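Local coordinates for UDP-N-acetylglucosamine--peptide N-acetylglucosaminyltransferase stabilizing protein GtfB (Streptococcus gordonii, PDB 5E9T) that works as the substrate-binding and stabilizing partner of GtfA in the complex that attaches the first GlcNAc to the serine-rich adhesin GspB, at residues K279-L284 with E372-I377; R285-I290 with Q309-I314; G360-Q365 with L384-Y389. All coordinates share one frame; numbering follows the deposited sequence.

Contact 1. Residues K279-L284 with E372-I377; sequences KRDNYL and ENNLLI
K279 and R280 lie across E372 and N373 at the C-terminal end of helix 366-372, where a Schellman motif turns the chain at N374 and leads it into strand 376-379 of the second Rossmann-like domain of a GT-B fold. The helix end offers a carbonyl: K279 N donates to E372 O over 2.7 Å. Bends at chi2 and chi4 then lay the lysine chain beside that of E372, the two pointing the same way, and NZ forms a salt bridge of 3.2 Å with OE1, reaching it from above the carboxylate plane. The other oxygen, OE2, pairs with R368, so the glutamate is shared between two cations.

R280 runs differently. Its CG sits between the backbone N and the carbonyl carbon (chi1 47°), and a bend at chi2 carries the guanidinium across N373 at about a right angle. The CB of N373 covers one guanidinium face, the guanidinium and N373 amide planes stand 80° apart, and L375 CD1 approaches obliquely, 3.7 Å from R280 NH1. D352, through a salt bridge to NH1, and S351 O, bonded to NH2, fix the far end.

At the turn itself N282 ND2 makes a weak bond to N374 O, while N374 ND2 gives a firmer one, 3.0 Å, to R280 O, with that oxygen in the plane of the asparagine amide but the nitrogen above the carbonyl plane.

Contact 2. Residues R285-I290 with Q309-I314; sequences RKDALI and QLVFRI
D287 and R313 both place CG anti to their carbonyl carbons, at chi1 -49° and -44°, and a bend at chi2 of R313 then swings its guanidinium back alongside the carboxylate. The two side chains point the same way, yet D287 OD1 stays 3.6 Å from R313 NH2 and well out of the guanidinium plane. This long salt bridge is therefore an attraction of charges, with no N-H aimed at the oxygen, while E350 O gives the guanidinium a second, weak hold through NH1.

The pair lies on one face of a parallel sheet, together with V311 and L289, in the beta-alpha-beta unit of strand 287-291, helix 300-306 and strand 311-315. Backbone bonds alternate along the ladder, among them R313 N to A288 O (2.9 Å) and I290 N to R313 O (2.8 Å).

On the other sheet face A288 CB rests over the F312 ring, 4.0 Å from CD2 and offset toward the rim. Farther along, I290 and I314 lie side by side, their CG1 atoms 4.0 Å apart, and helix 300-306 packs on F312 and I314.

Because no N-H points at D287 OD1, the attraction between aspartate and arginine probably depends little on exact alignment.

Contact 3. Residues G360-Q365 with L384-Y389; sequences GGQVLQ and LHDRHY
G361 O accepts a hydrogen bond from H293 ND1, and the CD2 methyl of L384 packs beside it, 3.2 Å away. L384 is the side chain on which the contact turns. Its CG stands anti to the carbonyl carbon (chi1 -66°), which sends the branched end toward the loop carrying G360 and G361. There the two methyls part company: CD2 settles against the backbone, 3.3 Å from Q362 CA, while CG and CD1 face G360 O, with CG at 3.5 Å. Q362 answers from its own side, its CB lying 4.0 Å from L384 CB. With CG anti to the backbone N and the chain extended beyond it, its terminal amide is carried to the carbonyl of H385.

These two loops follow consecutive strands, 353-356 and 376-379, of the second Rossmann-like domain of the GT-B fold. In active GT-B enzymes this domain generally holds the sugar donor, but no ligand role is assigned to these residues here. The first loop leads through Q365, the N-cap residue, into helix 366-372. G360 has a positive phi of 88° and a backbone shape in which a beta carbon would press on the carbonyl oxygen before it. Helix 10-21 of the N-terminal Rossmann-like domain comes up to both loops, Q10 touching Q365 and E11 touching H388.

Past L384 the chain goes through a peptide modelled as cis between H385 and D386. D386 OD2 then accepts a weak bond of 2.9 Å from H388 ND1, and the ring of Y389 stacks on F371.

Overall arrangement
The chain enters contact 1 at 279-284 and runs straight on into 285-290, where contact 2 begins. Contact 2 closes first, at 309-314, after a single helix, pairing the neighbouring parallel strands 287-291 and 311-315, and so falls wholly within the longer loop that contact 1 completes. Before that happens, 360-365 opens contact 3; 372-377 then closes contact 1, and 384-389 closes contact 3, so contacts 1 and 3 cross along the chain. Contact 1 ties the approach to strand 287-291 to the end of helix 366-372, while contact 3 joins the loops after strands 353-356 and 376-379. Centres of contacts 1 and 2 lie about 13 Å apart, and I377 of contact 1 packs against Y389 of contact 3.

Contact 1. Residues K279-L284 with E372-I377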
loop_
_atom_site.group_PDB
_atom_site.type_symbol
_atom_site.label_atom_id
_atom_site.label_comp_id
_atom_site.label_asym_id
_atom_site.label_seq_id
_atom_site.Cartn_x
_atom_site.Cartn_y
_atom_site.Cartn_z
ATOM N N LYS B 279 22.815 2.358 -49.123
ATOM C CA LYS B 279 23.918 1.472 -48.777
ATOM C C LYS B 279 24.388 0.559 -49.908
ATOM O O LYS B 279 25.534 0.098 -49.857
ATOM C CB LYS B 279 23.530 0.624 -47.564
ATOM C CG LYS B 279 23.209 1.469 -46.341
ATOM C CD LYS B 279 24.375 2.386 -45.991
ATOM C CE LYS B 279 24.133 3.143 -44.688
ATOM N NZ LYS B 279 23.084 4.198 -44.807
ATOM N N ARG B 280 23.573 0.318 -50.938
ATOM C CA ARG B 280 23.951 -0.560 -52.048
ATOM C C ARG B 280 22.802 -0.630 -53.045
ATOM O O ARG B 280 21.650 -0.333 -52.713
ATOM C CB ARG B 280 24.330 -1.982 -51.580
ATOM C CG ARG B 280 23.373 -2.654 -50.591
ATOM C CD ARG B 280 22.265 -3.431 -51.289
ATOM N NE ARG B 280 21.799 -4.577 -50.510
ATOM C CZ ARG B 280 20.618 -5.166 -50.680
ATOM N NH1 ARG B 280 19.773 -4.715 -51.597
ATOM N NH2 ARG B 280 20.278 -6.206 -49.930
ATOM N N ASP B 281 23.129 -1.050 -54.267
ATOM C CA ASP B 281 22.136 -1.153 -55.322
ATOM C C ASP B 281 21.310 -2.423 -55.146
ATOM O O ASP B 281 21.564 -3.249 -54.266
ATOM C CB ASP B 281 22.805 -1.110 -56.693
ATOM C CG ASP B 281 23.367 0.258 -57.023
ATOM O OD1 ASP B 281 22.964 1.240 -56.365
ATOM O OD2 ASP B 281 24.201 0.352 -57.950
ATOM N N ASN B 282 20.324 -2.602 -56.023
ATOM C CA ASN B 282 19.280 -3.592 -55.764
ATOM C C ASN B 282 19.748 -5.013 -56.076
ATOM O O ASN B 282 19.989 -5.804 -55.159
ATOM C CB ASN B 282 18.023 -3.226 -56.558
ATOM C CG ASN B 282 16.930 -4.255 -56.419
ATOM O OD1 ASN B 282 17.078 -5.395 -56.840
ATOM N ND2 ASN B 282 15.833 -3.864 -55.790
ATOM N N TYR B 283 19.902 -5.340 -57.365
ATOM C CA TYR B 283 20.285 -6.643 -57.956
ATOM C C TYR B 283 19.110 -7.580 -58.248
ATOM O O TYR B 283 19.347 -8.676 -58.770
ATOM C CB TYR B 283 21.318 -7.408 -57.111
ATOM C CG TYR B 283 22.573 -6.605 -56.879
ATOM C CD1 TYR B 283 23.152 -5.894 -57.903
ATOM C CD2 TYR B 283 23.158 -6.531 -55.634
ATOM C CE1 TYR B 283 24.294 -5.149 -57.705
ATOM C CE2 TYR B 283 24.306 -5.783 -55.425
ATOM C CZ TYR B 283 24.870 -5.093 -56.467
ATOM O OH TYR B 283 26.008 -4.342 -56.284
ATOM N N LEU B 284 17.874 -7.213 -57.904
ATOM C CA LEU B 284 16.667 -7.866 -58.435
ATOM C C LEU B 284 16.597 -9.363 -58.144
ATOM O O LEU B 284 16.152 -10.148 -58.984
ATOM C CB LEU B 284 16.540 -7.640 -59.939
ATOM C CG LEU B 284 16.064 -6.283 -60.426
ATOM C CD1 LEU B 284 17.218 -5.392 -60.836
ATOM C CD2 LEU B 284 15.133 -6.523 -61.559
ATOM N N GLU B 372 17.041 2.275 -46.931
ATOM C CA GLU B 372 18.461 2.600 -46.995
ATOM C C GLU B 372 19.246 1.555 -47.779
ATOM O O GLU B 372 20.309 1.863 -48.328
ATOM C CB GLU B 372 19.039 2.735 -45.585
ATOM C CG GLU B 372 18.356 3.780 -44.719
ATOM C CD GLU B 372 19.169 4.128 -43.488
ATOM O OE1 GLU B 372 20.289 3.590 -43.346
ATOM O OE2 GLU B 372 18.693 4.938 -42.663
ATOM N N ASN B 373 18.752 0.320 -47.823
ATOM C CA ASN B 373 19.397 -0.766 -48.546
ATOM C C ASN B 373 18.824 -0.976 -49.944
ATOM O O ASN B 373 19.159 -1.972 -50.596
ATOM C CB ASN B 373 19.318 -2.056 -47.731
ATOM C CG ASN B 373 20.519 -2.241 -46.827
ATOM O OD1 ASN B 373 21.366 -3.102 -47.069
ATOM N ND2 ASN B 373 20.607 -1.422 -45.784
ATOM N N ASN B 374 17.940 -0.086 -50.399
ATOM C CA ASN B 374 17.374 -0.116 -51.748
ATOM C C ASN B 374 16.534 -1.359 -52.003
ATOM O O ASN B 374 16.366 -1.774 -53.154
ATOM C CB ASN B 374 18.466 0.006 -52.819
ATOM C CG ASN B 374 18.551 1.398 -53.413
ATOM O OD1 ASN B 374 17.538 1.988 -53.789
ATOM N ND2 ASN B 374 19.765 1.930 -53.501
ATOM N N LEU B 375 16.002 -1.967 -50.949
ATOM C CA LEU B 375 14.962 -2.970 -51.119
ATOM C C LEU B 375 13.664 -2.289 -51.532
ATOM O O LEU B 375 13.291 -1.250 -50.976
ATOM C CB LEU B 375 14.745 -3.753 -49.823
ATOM C CG LEU B 375 15.713 -4.866 -49.427
ATOM C CD1 LEU B 375 17.081 -4.318 -49.084
ATOM C CD2 LEU B 375 15.154 -5.652 -48.255
ATOM N N LEU B 376 12.975 -2.872 -52.515
ATOM C CA LEU B 376 11.682 -2.337 -52.923
ATOM C C LEU B 376 10.617 -2.778 -51.933
ATOM O O LEU B 376 10.389 -3.979 -51.746
ATOM C CB LEU B 376 11.286 -2.781 -54.326
ATOM C CG LEU B 376 9.822 -2.385 -54.518
ATOM C CD1 LEU B 376 9.644 -0.855 -54.586
ATOM C CD2 LEU B 376 9.208 -3.053 -55.736
ATOM N N ILE B 377 9.944 -1.808 -51.334
ATOM C CA ILE B 377 8.946 -2.054 -50.303
ATOM C C ILE B 377 7.549 -2.009 -50.910
ATOM O O ILE B 377 7.229 -1.097 -51.684
ATOM C CB ILE B 377 9.083 -1.012 -49.178
ATOM C CG1 ILE B 377 10.557 -0.817 -48.818
ATOM C CG2 ILE B 377 8.249 -1.426 -47.973
ATOM C CD1 ILE B 377 10.807 0.412 -47.992
#

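Contact 2. Residues R285-I290 with Q309-I314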
loop_
_atom_site.group_PDB
_atom_site.type_symbol
_atom_site.label_atom_id
_atom_site.label_comp_id
_atom_site.label_asym_id
_atom_site.label_seq_id
_atom_site.Cartn_x
_atom_site.Cartn_y
_atom_site.Cartn_z
ATOM N N ARG B 285 17.018 -9.778 -56.955
ATOM C CA ARG B 285 17.072 -11.211 -56.710
ATOM C C ARG B 285 15.815 -11.717 -56.003
ATOM O O ARG B 285 14.811 -11.015 -55.843
ATOM C CB ARG B 285 18.322 -11.601 -55.937
ATOM C CG ARG B 285 18.666 -10.687 -54.834
ATOM C CD ARG B 285 20.149 -10.686 -54.657
ATOM N NE ARG B 285 20.552 -9.657 -53.720
ATOM C CZ ARG B 285 21.506 -9.817 -52.818
ATOM N NH1 ARG B 285 22.145 -10.975 -52.722
ATOM N NH2 ARG B 285 21.808 -8.819 -52.006
ATOM N N LYS B 286 15.901 -12.959 -55.552
ATOM C CA LYS B 286 14.784 -13.874 -55.422
ATOM C C LYS B 286 14.148 -13.867 -54.040
ATOM O O LYS B 286 13.234 -14.660 -53.794
ATOM C CB LYS B 286 15.283 -15.290 -55.728
ATOM C CG LYS B 286 16.447 -15.336 -56.662
ATOM C CD LYS B 286 17.349 -16.540 -56.434
ATOM C CE LYS B 286 18.317 -16.335 -55.357
ATOM N NZ LYS B 286 18.878 -17.594 -54.826
ATOM N N ASP B 287 14.604 -13.014 -53.139
ATOM C CA ASP B 287 14.452 -13.271 -51.717
ATOM C C ASP B 287 13.611 -12.207 -51.021
ATOM O O ASP B 287 13.713 -11.012 -51.319
ATOM C CB ASP B 287 15.833 -13.386 -51.072
ATOM C CG ASP B 287 16.758 -14.318 -51.847
ATOM O OD1 ASP B 287 16.388 -15.495 -52.036
ATOM O OD2 ASP B 287 17.833 -13.875 -52.303
ATOM N N ALA B 288 12.772 -12.666 -50.096
ATOM C CA ALA B 288 11.918 -11.815 -49.284
ATOM C C ALA B 288 12.509 -11.667 -47.892
ATOM O O ALA B 288 13.181 -12.567 -47.383
ATOM C CB ALA B 288 10.498 -12.380 -49.178
ATOM N N LEU B 289 12.286 -10.499 -47.297
ATOM C CA LEU B 289 12.647 -10.264 -45.906
ATOM C C LEU B 289 11.505 -9.532 -45.228
ATOM O O LEU B 289 11.155 -8.423 -45.638
ATOM C CB LEU B 289 13.937 -9.458 -45.786
ATOM C CG LEU B 289 14.205 -9.071 -44.347
ATOM C CD1 LEU B 289 14.495 -10.315 -43.515
ATOM C CD2 LEU B 289 15.350 -8.073 -44.276
ATOM N N ILE B 290 10.925 -10.152 -44.201
ATOM C CA ILE B 290 9.887 -9.528 -43.390
ATOM C C ILE B 290 10.309 -9.590 -41.933
ATOM O O ILE B 290 10.806 -10.619 -41.463
ATOM C CB ILE B 290 8.509 -10.203 -43.560
ATOM C CG1 ILE B 290 8.309 -10.709 -44.990
ATOM C CG2 ILE B 290 7.402 -9.239 -43.143
ATOM C CD1 ILE B 290 8.310 -9.633 -46.046
ATOM N N GLN B 309 8.620 -19.222 -56.676
ATOM C CA GLN B 309 10.013 -18.950 -57.035
ATOM C C GLN B 309 10.707 -18.036 -56.035
ATOM O O GLN B 309 11.943 -18.024 -55.976
ATOM C CB GLN B 309 10.106 -18.319 -58.433
ATOM C CG GLN B 309 9.273 -17.044 -58.662
ATOM C CD GLN B 309 7.792 -17.313 -58.764
ATOM O OE1 GLN B 309 7.229 -18.023 -57.943
ATOM N NE2 GLN B 309 7.147 -16.744 -59.771
ATOM N N LEU B 310 9.945 -17.277 -55.257
ATOM C CA LEU B 310 10.490 -16.246 -54.387
ATOM C C LEU B 310 10.792 -16.826 -53.008
ATOM O O LEU B 310 9.929 -17.461 -52.394
ATOM C CB LEU B 310 9.494 -15.090 -54.283
ATOM C CG LEU B 310 9.972 -13.654 -54.074
ATOM C CD1 LEU B 310 10.831 -13.194 -55.241
ATOM C CD2 LEU B 310 8.769 -12.739 -53.894
ATOM N N VAL B 311 12.025 -16.626 -52.535
ATOM C CA VAL B 311 12.384 -17.014 -51.176
ATOM C C VAL B 311 11.722 -16.061 -50.193
ATOM O O VAL B 311 11.666 -14.849 -50.428
ATOM C CB VAL B 311 13.913 -17.011 -50.998
ATOM C CG1 VAL B 311 14.291 -17.459 -49.589
ATOM C CG2 VAL B 311 14.576 -17.890 -52.046
ATOM N N PHE B 312 11.194 -16.603 -49.092
ATOM C CA PHE B 312 10.507 -15.812 -48.072
ATOM C C PHE B 312 11.227 -15.996 -46.743
ATOM O O PHE B 312 11.213 -17.092 -46.171
ATOM C CB PHE B 312 9.033 -16.206 -47.948
ATOM C CG PHE B 312 8.165 -15.697 -49.070
ATOM C CD1 PHE B 312 6.912 -15.170 -48.822
ATOM C CD2 PHE B 312 8.598 -15.748 -50.371
ATOM C CE1 PHE B 312 6.121 -14.704 -49.867
ATOM C CE2 PHE B 312 7.813 -15.286 -51.404
ATOM C CZ PHE B 312 6.578 -14.764 -51.151
ATOM N N ARG B 313 11.844 -14.925 -46.250
ATOM C CA ARG B 313 12.519 -14.943 -44.961
ATOM C C ARG B 313 11.780 -14.029 -43.999
ATOM O O ARG B 313 11.635 -12.830 -44.263
ATOM C CB ARG B 313 13.982 -14.529 -45.090
ATOM C CG ARG B 313 14.667 -15.175 -46.262
ATOM C CD ARG B 313 16.107 -15.490 -45.957
ATOM N NE ARG B 313 16.675 -16.311 -47.012
ATOM C CZ ARG B 313 17.395 -15.829 -48.014
ATOM N NH1 ARG B 313 17.639 -14.527 -48.087
ATOM N NH2 ARG B 313 17.874 -16.646 -48.940
ATOM N N ILE B 314 11.311 -14.597 -42.895
ATOM C CA ILE B 314 10.599 -13.854 -41.868
ATOM C C ILE B 314 11.353 -14.013 -40.562
ATOM O O ILE B 314 11.777 -15.118 -40.204
ATOM C CB ILE B 314 9.144 -14.333 -41.734
ATOM C CG1 ILE B 314 8.454 -14.189 -43.077
ATOM C CG2 ILE B 314 8.412 -13.583 -40.630
ATOM C CD1 ILE B 314 6.998 -14.073 -42.975
#

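Contact 3. Residues G360-Q365 with L384-Y389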
loop_
_atom_site.group_PDB
_atom_site.type_symbol
_atom_site.label_atom_id
_atom_site.label_comp_id
_atom_site.label_asym_id
_atom_site.label_seq_id
_atom_site.Cartn_x
_atom_site.Cartn_y
_atom_site.Cartn_z
ATOM N N GLY B 360 0.683 -5.696 -35.997
ATOM C CA GLY B 360 1.288 -5.239 -34.763
ATOM C C GLY B 360 2.323 -4.153 -35.007
ATOM O O GLY B 360 2.281 -3.428 -36.003
ATOM N N GLY B 361 3.281 -4.058 -34.081
ATOM C CA GLY B 361 4.251 -2.987 -34.109
ATOM C C GLY B 361 5.485 -3.296 -34.938
ATOM O O GLY B 361 5.803 -4.446 -35.235
ATOM N N GLN B 362 6.193 -2.229 -35.299
ATOM C CA GLN B 362 7.327 -2.321 -36.204
ATOM C C GLN B 362 8.570 -2.836 -35.497
ATOM O O GLN B 362 8.763 -2.632 -34.295
ATOM C CB GLN B 362 7.591 -0.963 -36.847
ATOM C CG GLN B 362 8.986 -0.752 -37.391
ATOM C CD GLN B 362 8.971 0.207 -38.543
ATOM O OE1 GLN B 362 8.005 0.254 -39.292
ATOM N NE2 GLN B 362 10.017 0.993 -38.683
ATOM N N VAL B 363 9.416 -3.516 -36.263
ATOM C CA VAL B 363 10.606 -4.164 -35.740
ATOM C C VAL B 363 11.803 -3.335 -36.204
ATOM O O VAL B 363 12.247 -3.446 -37.351
ATOM C CB VAL B 363 10.679 -5.617 -36.225
ATOM C CG1 VAL B 363 11.462 -6.487 -35.279
ATOM C CG2 VAL B 363 9.272 -6.172 -36.377
ATOM N N LEU B 364 12.355 -2.538 -35.285
ATOM C CA LEU B 364 13.610 -1.789 -35.432
ATOM C C LEU B 364 13.744 -1.071 -36.781
ATOM O O LEU B 364 14.659 -1.338 -37.563
ATOM C CB LEU B 364 14.815 -2.703 -35.208
ATOM C CG LEU B 364 14.923 -3.596 -33.980
ATOM C CD1 LEU B 364 14.141 -4.864 -34.150
ATOM C CD2 LEU B 364 16.374 -3.935 -33.710
ATOM N N GLN B 365 12.850 -0.106 -37.013
ATOM C CA GLN B 365 12.897 0.758 -38.201
ATOM C C GLN B 365 13.132 -0.050 -39.477
ATOM O O GLN B 365 13.891 0.346 -40.363
ATOM C CB GLN B 365 13.931 1.872 -38.036
ATOM C CG GLN B 365 13.455 2.953 -37.069
ATOM C CD GLN B 365 14.275 4.226 -37.130
ATOM O OE1 GLN B 365 15.505 4.189 -37.150
ATOM N NE2 GLN B 365 13.593 5.368 -37.156
ATOM N N LEU B 384 3.039 -1.033 -41.288
ATOM C CA LEU B 384 3.771 -0.417 -40.207
ATOM C C LEU B 384 4.473 0.799 -40.795
ATOM O O LEU B 384 5.167 0.691 -41.811
ATOM C CB LEU B 384 4.734 -1.431 -39.589
ATOM C CG LEU B 384 4.011 -2.607 -38.888
ATOM C CD1 LEU B 384 3.152 -3.494 -39.784
ATOM C CD2 LEU B 384 4.995 -3.501 -38.226
ATOM N N HIS B 385 4.207 1.970 -40.222
ATOM C CA HIS B 385 4.809 3.217 -40.691
ATOM C C HIS B 385 6.315 3.035 -40.551
ATOM O O HIS B 385 6.738 2.335 -39.648
ATOM C CB HIS B 385 4.293 4.412 -39.882
ATOM C CG HIS B 385 2.831 4.342 -39.569
ATOM N ND1 HIS B 385 1.854 4.682 -40.480
ATOM C CD2 HIS B 385 2.179 3.969 -38.442
ATOM C CE1 HIS B 385 0.664 4.521 -39.928
ATOM N NE2 HIS B 385 0.834 4.090 -38.691
ATOM N N ASP B 386 7.138 3.679 -41.377
ATOM C CA ASP B 386 6.787 4.877 -42.122
ATOM C C ASP B 386 6.055 4.666 -43.437
ATOM O O ASP B 386 6.356 3.754 -44.206
ATOM C CB ASP B 386 8.060 5.678 -42.387
ATOM C CG ASP B 386 8.896 5.865 -41.137
ATOM O OD1 ASP B 386 9.046 4.888 -40.375
ATOM O OD2 ASP B 386 9.390 6.990 -40.912
ATOM N N ARG B 387 5.069 5.532 -43.662
ATOM C CA ARG B 387 4.514 5.756 -44.986
ATOM C C ARG B 387 5.427 6.607 -45.849
ATOM O O ARG B 387 5.178 6.727 -47.052
ATOM C CB ARG B 387 3.160 6.449 -44.881
ATOM C CG ARG B 387 2.388 6.076 -43.646
ATOM C CD ARG B 387 0.916 6.122 -43.932
ATOM N NE ARG B 387 0.197 5.133 -43.147
ATOM C CZ ARG B 387 -0.832 4.439 -43.611
ATOM N NH1 ARG B 387 -1.245 4.624 -44.857
ATOM N NH2 ARG B 387 -1.439 3.551 -42.837
ATOM N N HIS B 388 6.453 7.219 -45.248
ATOM C CA HIS B 388 7.348 8.092 -45.996
ATOM C C HIS B 388 7.952 7.372 -47.199
ATOM O O HIS B 388 8.066 7.950 -48.285
ATOM C CB HIS B 388 8.468 8.614 -45.085
ATOM C CG HIS B 388 7.996 9.342 -43.859
ATOM N ND1 HIS B 388 7.918 8.742 -42.621
ATOM C CD2 HIS B 388 7.627 10.633 -43.672
ATOM C CE1 HIS B 388 7.497 9.621 -41.729
ATOM N NE2 HIS B 388 7.313 10.776 -42.341
ATOM N N TYR B 389 8.349 6.109 -47.023
ATOM C CA TYR B 389 9.224 5.427 -47.972
ATOM C C TYR B 389 8.511 4.498 -48.945
ATOM O O TYR B 389 9.184 3.847 -49.751
ATOM C CB TYR B 389 10.291 4.626 -47.223
ATOM C CG TYR B 389 10.989 5.418 -46.151
ATOM C CD1 TYR B 389 11.568 4.798 -45.076
ATOM C CD2 TYR B 389 11.080 6.786 -46.219
ATOM C CE1 TYR B 389 12.198 5.522 -44.088
ATOM C CE2 TYR B 389 11.708 7.514 -45.237
ATOM C CZ TYR B 389 12.272 6.880 -44.173
ATOM O OH TYR B 389 12.907 7.606 -43.192
#